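Local coordinates for protein iota-carrageenase (Alteromonas sp., PDB 1H80) that hydrolyses internal beta-1,4 linkages of iota-carrageenan, a sulfated galactan of red algal cell walls, with inversion of the anomeric configuration, at residues S270-S279 with S403-P412; R241-V249 with G361-D369. All coordinates share one frame; numbering follows the deposited sequence.

Interaction 1: S270-S279 with S403-P412; sequences SCGSAVRSDS and SLAAVIDTTP. With CA (calcium ion), chain E.
V275, R276 and S277 pair in parallel with V407, I408 and D409, the two strand axes 4.7 Å apart and only 4° from alignment. I408 is held through both of its backbone polar atoms: its N donates to V275 O and its O accepts from S277 N, a bond of 2.8 Å. Ahead of the strands the pairing is less regular. G272 O takes two donors, A405 N nearly head-on and L404 N from a tilt, while S403 OG reaches C271 O at 2.9 Å. A274 N meets A406 O at 2.8 Å, coming in from above the carbonyl plane.

Side chains stack by rungs. V275 and V407 lie on one face and pack against V353 and V356 (from V275) and V426 (from V407), on strands of a different face of the coil. I408 points to the other face, with R276, and its CG1 and CD1 meet the hydroxymethyl of S273, S273 OG lying 3.6 Å from I408 CD1. The extended R276 side chain holds D278 side-on, NE to OD1 and NH2 to OD2, each oxygen offering its syn lone pair; a water then joins D278 OD1 to T410 OG1. D409 OD1 accepts from T411 N, closing an Asx turn, and from T411 OG1 at 2.6 Å. With chi1 at 61°, T411 OG1 sits between its own N and carbonyl carbon and binds calcium at 2.5 Å, so D409 is a second-shell residue. D418, Y419 and D420 also bind this ion. Parallel in-register rungs, with V275 stacked on V407, are characteristic of a beta-helix, right-handed in the pectate lyase-like family, here with a calcium site at the strand's exit.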
loop_
_atom_site.group_PDB
_atom_site.type_symbol
_atom_site.label_atom_id
_atom_site.label_comp_id
_atom_site.label_asym_id
_atom_site.label_seq_id
_atom_site.Cartn_x
_atom_site.Cartn_y
_atom_site.Cartn_z
ATOM N N SER A 270 -5.282 14.633 9.138
ATOM C CA SER A 270 -4.168 14.500 10.055
ATOM C C SER A 270 -3.061 13.587 9.501
ATOM O O SER A 270 -2.562 12.729 10.219
ATOM C CB SER A 270 -4.664 13.970 11.407
ATOM O OG SER A 270 -3.642 14.007 12.387
ATOM N N CYS A 271 -2.698 13.746 8.224
ATOM C CA CYS A 271 -1.592 12.961 7.643
ATOM C C CYS A 271 -0.467 13.927 7.334
ATOM O O CYS A 271 -0.659 15.150 7.361
ATOM C CB CYS A 271 -1.983 12.230 6.343
ATOM S SG CYS A 271 -3.431 11.181 6.623
ATOM N N GLY A 272 0.711 13.379 7.050
ATOM C CA GLY A 272 1.850 14.220 6.726
ATOM C C GLY A 272 1.448 15.123 5.576
ATOM O O GLY A 272 1.640 16.339 5.609
ATOM N N SER A 273 0.877 14.507 4.547
ATOM C CA SER A 273 0.383 15.226 3.381
ATOM C C SER A 273 -0.620 14.287 2.729
ATOM O O SER A 273 -0.717 13.122 3.114
ATOM C CB SER A 273 1.518 15.556 2.407
ATOM O OG SER A 273 2.070 14.388 1.825
ATOM N N ALA A 274 -1.374 14.783 1.759
ATOM C CA ALA A 274 -2.353 13.936 1.084
ATOM C C ALA A 274 -1.651 13.143 -0.011
ATOM O O ALA A 274 -1.883 11.943 -0.181
ATOM C CB ALA A 274 -3.465 14.791 0.495
ATOM N N VAL A 275 -0.789 13.828 -0.752
ATOM C CA VAL A 275 -0.043 13.207 -1.834
ATOM C C VAL A 275 1.438 13.440 -1.597
ATOM O O VAL A 275 1.850 14.523 -1.176
ATOM C CB VAL A 275 -0.426 13.813 -3.201
ATOM C CG1 VAL A 275 0.354 13.123 -4.317
ATOM C CG2 VAL A 275 -1.922 13.675 -3.428
ATOM N N ARG A 276 2.235 12.414 -1.858
ATOM C CA ARG A 276 3.669 12.516 -1.680
ATOM C C ARG A 276 4.384 11.843 -2.837
ATOM O O ARG A 276 4.039 10.733 -3.231
ATOM C CB ARG A 276 4.082 11.852 -0.371
ATOM C CG ARG A 276 5.577 11.690 -0.218
ATOM C CD ARG A 276 5.905 10.981 1.077
ATOM N NE ARG A 276 7.140 10.216 0.967
ATOM C CZ ARG A 276 7.592 9.395 1.907
ATOM N NH1 ARG A 276 6.909 9.234 3.033
ATOM N NH2 ARG A 276 8.725 8.730 1.720
ATOM N N SER A 277 5.380 12.528 -3.386
ATOM C CA SER A 277 6.157 11.986 -4.489
ATOM C C SER A 277 7.636 12.083 -4.148
ATOM O O SER A 277 8.141 13.161 -3.828
ATOM C CB SER A 277 5.859 12.752 -5.779
ATOM O OG SER A 277 4.495 12.610 -6.140
ATOM N N ASP A 278 8.319 10.944 -4.205
ATOM C CA ASP A 278 9.741 10.879 -3.900
ATOM C C ASP A 278 10.546 10.772 -5.180
ATOM O O ASP A 278 10.083 10.224 -6.177
ATOM C CB ASP A 278 10.065 9.652 -3.044
ATOM C CG ASP A 278 9.420 9.694 -1.677
ATOM O OD1 ASP A 278 8.810 10.724 -1.321
ATOM O OD2 ASP A 278 9.534 8.682 -0.954
ATOM N N SER A 279 11.765 11.284 -5.144
ATOM C CA SER A 279 12.627 11.208 -6.308
ATOM C C SER A 279 13.049 9.761 -6.532
ATOM O O SER A 279 13.154 8.975 -5.591
ATOM C CB SER A 279 13.873 12.067 -6.095
ATOM O OG SER A 279 14.791 11.902 -7.162
ATOM N N SER A 403 0.106 17.933 10.727
ATOM C CA SER A 403 0.186 17.729 9.288
ATOM C C SER A 403 1.144 18.790 8.766
ATOM O O SER A 403 1.207 19.892 9.311
ATOM C CB SER A 403 -1.189 17.928 8.656
ATOM O OG SER A 403 -2.113 16.980 9.157
ATOM N N LEU A 404 1.880 18.472 7.708
ATOM C CA LEU A 404 2.846 19.416 7.164
ATOM C C LEU A 404 2.441 20.134 5.885
ATOM O O LEU A 404 2.832 21.280 5.665
ATOM C CB LEU A 404 4.186 18.713 6.945
ATOM C CG LEU A 404 5.061 18.570 8.193
ATOM C CD1 LEU A 404 6.225 17.641 7.910
ATOM C CD2 LEU A 404 5.557 19.947 8.618
ATOM N N ALA A 405 1.660 19.474 5.038
ATOM C CA ALA A 405 1.260 20.095 3.781
ATOM C C ALA A 405 0.155 19.310 3.113
ATOM O O ALA A 405 -0.275 18.275 3.611
ATOM C CB ALA A 405 2.460 20.168 2.841
ATOM N N ALA A 406 -0.301 19.812 1.973
ATOM C CA ALA A 406 -1.323 19.116 1.208
ATOM C C ALA A 406 -0.576 18.174 0.272
ATOM O O ALA A 406 -0.968 17.024 0.072
ATOM C CB ALA A 406 -2.147 20.106 0.396
ATOM N N VAL A 407 0.521 18.674 -0.287
ATOM C CA VAL A 407 1.330 17.912 -1.221
ATOM C C VAL A 407 2.822 18.038 -0.945
ATOM O O VAL A 407 3.323 19.121 -0.645
ATOM C CB VAL A 407 1.075 18.384 -2.668
ATOM C CG1 VAL A 407 1.996 17.642 -3.638
ATOM C CG2 VAL A 407 -0.385 18.166 -3.036
ATOM N N ILE A 408 3.520 16.914 -1.029
ATOM C CA ILE A 408 4.961 16.891 -0.853
ATOM C C ILE A 408 5.507 16.304 -2.146
ATOM O O ILE A 408 5.096 15.222 -2.575
ATOM C CB ILE A 408 5.390 16.015 0.339
ATOM C CG1 ILE A 408 4.898 16.645 1.646
ATOM C CG2 ILE A 408 6.916 15.890 0.370
ATOM C CD1 ILE A 408 5.239 15.842 2.887
ATOM N N ASP A 409 6.403 17.041 -2.788
ATOM C CA ASP A 409 7.001 16.586 -4.036
ATOM C C ASP A 409 8.493 16.845 -3.961
ATOM O O ASP A 409 8.936 17.981 -4.128
ATOM C CB ASP A 409 6.416 17.351 -5.220
ATOM C CG ASP A 409 6.936 16.846 -6.556
ATOM O OD1 ASP A 409 8.084 16.353 -6.601
ATOM O OD2 ASP A 409 6.205 16.952 -7.565
ATOM N N THR A 410 9.266 15.795 -3.712
ATOM C CA THR A 410 10.709 15.942 -3.613
ATOM C C THR A 410 11.439 15.450 -4.859
ATOM O O THR A 410 12.600 15.053 -4.785
ATOM C CB THR A 410 11.267 15.208 -2.372
ATOM O OG1 THR A 410 10.895 13.827 -2.417
ATOM C CG2 THR A 410 10.718 15.835 -1.092
ATOM N N THR A 411 10.757 15.465 -6.000
ATOM C CA THR A 411 11.390 15.051 -7.248
ATOM C C THR A 411 12.236 16.235 -7.713
ATOM O O THR A 411 11.831 17.388 -7.570
ATOM C CB THR A 411 10.357 14.700 -8.339
ATOM O OG1 THR A 411 9.548 15.845 -8.628
ATOM C CG2 THR A 411 9.468 13.551 -7.879
ATOM N N PRO A 412 13.425 15.965 -8.269
ATOM C CA PRO A 412 14.327 17.019 -8.747
ATOM C C PRO A 412 13.833 17.767 -9.985
ATOM O O PRO A 412 14.070 17.336 -11.115
ATOM C CB PRO A 412 15.620 16.257 -9.012
ATOM C CG PRO A 412 15.112 14.934 -9.504
ATOM C CD PRO A 412 13.999 14.630 -8.522
HETATM CA CA CA E . 9.219 16.586 -10.975
HETATM O O HOH W 1 -1.637 17.004 5.482
HETATM O O HOH W 2 3.564 14.894 -5.132
HETATM O O HOH W 3 8.994 13.218 -0.554
HETATM O O HOH W 4 12.996 12.254 -2.480
HETATM O O HOH W 5 6.870 16.979 -10.132
#

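Interaction 2: R241-V249 with G361-D369; sequences RCSKGLAAV and GYNADLKQD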
loop_
_atom_site.group_PDB
_atom_site.type_symbol
_atom_site.label_atom_id
_atom_site.label_comp_id
_atom_site.label_asym_id
_atom_site.label_seq_id
_atom_site.Cartn_x
_atom_site.Cartn_y
_atom_site.Cartn_z
ATOM N N ARG A 241 -7.966 7.552 0.677
ATOM C CA ARG A 241 -7.904 8.354 1.888
ATOM C C ARG A 241 -6.897 7.908 2.935
ATOM O O ARG A 241 -6.590 6.722 3.067
ATOM C CB ARG A 241 -9.298 8.399 2.517
ATOM C CG ARG A 241 -10.410 8.707 1.518
ATOM C CD ARG A 241 -11.772 8.851 2.184
ATOM N NE ARG A 241 -12.237 7.627 2.839
ATOM C CZ ARG A 241 -12.656 6.537 2.202
ATOM N NH1 ARG A 241 -12.671 6.497 0.874
ATOM N NH2 ARG A 241 -13.073 5.483 2.895
ATOM N N CYS A 242 -6.385 8.885 3.674
ATOM C CA CYS A 242 -5.422 8.639 4.733
ATOM C C CYS A 242 -5.905 9.332 6.013
ATOM O O CYS A 242 -6.584 10.354 5.955
ATOM C CB CYS A 242 -4.033 9.195 4.352
ATOM S SG CYS A 242 -2.987 9.353 5.838
ATOM N N SER A 243 -5.582 8.749 7.163
ATOM C CA SER A 243 -5.927 9.344 8.450
ATOM C C SER A 243 -4.813 8.969 9.415
ATOM O O SER A 243 -4.410 7.808 9.490
ATOM C CB SER A 243 -7.285 8.839 8.963
ATOM O OG SER A 243 -7.292 7.441 9.171
ATOM N N LYS A 244 -4.295 9.964 10.129
ATOM C CA LYS A 244 -3.213 9.749 11.086
ATOM C C LYS A 244 -2.052 8.963 10.488
ATOM O O LYS A 244 -1.463 8.106 11.147
ATOM C CB LYS A 244 -3.747 9.023 12.324
ATOM C CG LYS A 244 -4.876 9.763 13.019
ATOM C CD LYS A 244 -5.337 9.009 14.258
ATOM C CE LYS A 244 -6.472 9.740 14.956
ATOM N NZ LYS A 244 -6.936 9.011 16.171
ATOM N N GLY A 245 -1.715 9.264 9.239
ATOM C CA GLY A 245 -0.626 8.555 8.596
ATOM C C GLY A 245 0.334 9.456 7.850
ATOM O O GLY A 245 0.411 10.658 8.107
ATOM N N LEU A 246 1.070 8.863 6.918
ATOM C CA LEU A 246 2.041 9.595 6.115
ATOM C C LEU A 246 1.383 10.303 4.941
ATOM O O LEU A 246 1.569 11.502 4.745
ATOM C CB LEU A 246 3.114 8.641 5.585
ATOM C CG LEU A 246 4.065 7.995 6.591
ATOM C CD1 LEU A 246 4.958 6.995 5.866
ATOM C CD2 LEU A 246 4.908 9.065 7.267
ATOM N N ALA A 247 0.618 9.550 4.155
ATOM C CA ALA A 247 -0.053 10.100 2.986
ATOM C C ALA A 247 -1.090 9.119 2.473
ATOM O O ALA A 247 -1.045 7.935 2.791
ATOM C CB ALA A 247 0.962 10.379 1.891
ATOM N N ALA A 248 -2.029 9.621 1.680
ATOM C CA ALA A 248 -3.061 8.772 1.106
ATOM C C ALA A 248 -2.474 8.112 -0.129
ATOM O O ALA A 248 -2.644 6.919 -0.359
ATOM C CB ALA A 248 -4.272 9.609 0.723
ATOM N N VAL A 249 -1.773 8.910 -0.920
ATOM C CA VAL A 249 -1.166 8.425 -2.146
ATOM C C VAL A 249 0.301 8.809 -2.186
ATOM O O VAL A 249 0.657 9.955 -1.931
ATOM C CB VAL A 249 -1.865 9.029 -3.373
ATOM C CG1 VAL A 249 -1.172 8.563 -4.642
ATOM C CG2 VAL A 249 -3.333 8.625 -3.385
ATOM N N GLY A 361 -4.347 18.105 11.091
ATOM C CA GLY A 361 -4.510 17.310 12.293
ATOM C C GLY A 361 -3.209 17.323 13.077
ATOM O O GLY A 361 -2.176 17.736 12.553
ATOM N N TYR A 362 -3.248 16.860 14.323
ATOM C CA TYR A 362 -2.060 16.837 15.173
ATOM C C TYR A 362 -1.454 15.450 15.341
ATOM O O TYR A 362 -0.473 15.282 16.065
ATOM C CB TYR A 362 -2.408 17.390 16.560
ATOM C CG TYR A 362 -2.744 18.860 16.563
ATOM C CD1 TYR A 362 -1.738 19.820 16.488
ATOM C CD2 TYR A 362 -4.069 19.293 16.611
ATOM C CE1 TYR A 362 -2.037 21.178 16.458
ATOM C CE2 TYR A 362 -4.381 20.651 16.579
ATOM C CZ TYR A 362 -3.360 21.586 16.502
ATOM O OH TYR A 362 -3.662 22.928 16.454
ATOM N N ASN A 363 -2.026 14.453 14.672
ATOM C CA ASN A 363 -1.531 13.089 14.813
ATOM C C ASN A 363 -1.069 12.422 13.529
ATOM O O ASN A 363 -1.342 11.243 13.298
ATOM C CB ASN A 363 -2.601 12.234 15.485
ATOM C CG ASN A 363 -2.949 12.738 16.866
ATOM O OD1 ASN A 363 -2.095 12.786 17.748
ATOM N ND2 ASN A 363 -4.203 13.129 17.058
ATOM N N ALA A 364 -0.361 13.174 12.699
ATOM C CA ALA A 364 0.150 12.636 11.449
ATOM C C ALA A 364 1.445 11.862 11.677
ATOM O O ALA A 364 2.152 12.098 12.657
ATOM C CB ALA A 364 0.402 13.769 10.469
ATOM N N ASP A 365 1.734 10.913 10.789
ATOM C CA ASP A 365 2.982 10.157 10.862
ATOM C C ASP A 365 3.970 11.070 10.149
ATOM O O ASP A 365 3.697 11.543 9.045
ATOM C CB ASP A 365 2.900 8.824 10.101
ATOM C CG ASP A 365 2.163 7.742 10.868
ATOM O OD1 ASP A 365 2.188 7.758 12.117
ATOM O OD2 ASP A 365 1.578 6.848 10.215
ATOM N N LEU A 366 5.112 11.323 10.775
ATOM C CA LEU A 366 6.111 12.200 10.186
ATOM C C LEU A 366 7.481 11.553 10.166
ATOM O O LEU A 366 7.841 10.813 11.074
ATOM C CB LEU A 366 6.191 13.507 10.983
ATOM C CG LEU A 366 4.899 14.317 11.094
ATOM C CD1 LEU A 366 5.070 15.447 12.105
ATOM C CD2 LEU A 366 4.533 14.869 9.723
ATOM N N LYS A 367 8.244 11.838 9.118
ATOM C CA LYS A 367 9.593 11.311 8.998
ATOM C C LYS A 367 10.535 12.368 9.556
ATOM O O LYS A 367 10.245 13.564 9.503
ATOM C CB LYS A 367 9.931 11.028 7.535
ATOM C CG LYS A 367 9.043 9.972 6.894
ATOM C CD LYS A 367 9.141 8.627 7.612
ATOM C CE LYS A 367 10.528 8.017 7.473
ATOM N NZ LYS A 367 10.620 6.665 8.099
ATOM N N GLN A 368 11.662 11.932 10.099
ATOM C CA GLN A 368 12.610 12.881 10.666
ATOM C C GLN A 368 13.055 13.948 9.670
ATOM O O GLN A 368 13.196 15.116 10.041
ATOM C CB GLN A 368 13.840 12.149 11.202
ATOM C CG GLN A 368 14.738 13.032 12.053
ATOM C CD GLN A 368 15.956 12.290 12.553
ATOM O OE1 GLN A 368 16.948 12.158 11.839
ATOM N NE2 GLN A 368 15.880 11.782 13.777
ATOM N N ASP A 369 13.270 13.561 8.412
ATOM C CA ASP A 369 13.720 14.518 7.405
ATOM C C ASP A 369 12.628 15.470 6.928
ATOM O O ASP A 369 12.814 16.198 5.958
ATOM C CB ASP A 369 14.359 13.795 6.204
ATOM C CG ASP A 369 13.355 13.011 5.371
ATOM O OD1 ASP A 369 12.159 12.973 5.721
ATOM O OD2 ASP A 369 13.778 12.424 4.347
#
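With chi1 at -79°, D365 carries its carboxylate anti to its own carbonyl carbon and up to the K244-G245 peptide, while L246, whose chi1 of -67° gives its side chain the same sense, extends CD2 across the D365 side chain at about a right angle. L246 CD2 packs 3.5 Å from D365 CB and 3.3 Å from D365 O, and continues to the aliphatic part of K367. D365 OD2 lies 3.2 Å from G245 CA, a close approach to a residue that has no side chain. In addition, D365 N donates to G245 O at 3.0 Å, arriving from well above the carbonyl plane, 65° out of it, rather than at a lone pair. Toward the start of the contact K244 and N363 run side by side in the same direction; K244 CB and CG pack against N363 O, with CB 3.4 Å away, and K244 CA approaches that same oxygen at 3.3 Å.

Polar groups have partners beyond the two segments: N363 OD1 accepts from R461 and K367 NZ donates to Q397 O, while the backbone K244 O accepts from R464. D365 OD2 and K244 O are two acceptors 3.4 Å apart with no bond between them, and the carboxylate finds its strongest polar partner in G212. One off-plane backbone bond plus aliphatic packing therefore joins the loop at 244-246 to the segment 363-367 that follows strand 351-359, two coils further on, while N363 OD1, the D365 carboxylate and K367 NZ are satisfied from outside the contact.

Interactions 1 and 2 lie about 9 Å apart, centre to centre, on segments that alternate along the chain. The C242-C271 disulfide, SG to SG 2.0 Å, ties 241-249 directly to 270-279. S270 OG lies 2.8 Å from N363 N, a probable hydrogen bond, and S270 O packs 3.2 Å from A364 CB, so that 270-279 touches both segments of interaction 2. Backbone bonds of G272 with G245 and S273 with L246 continue the stacking from one coil to the next. The calcium ion belongs to interaction 1, at the far end of 403-412 from the disulfide end.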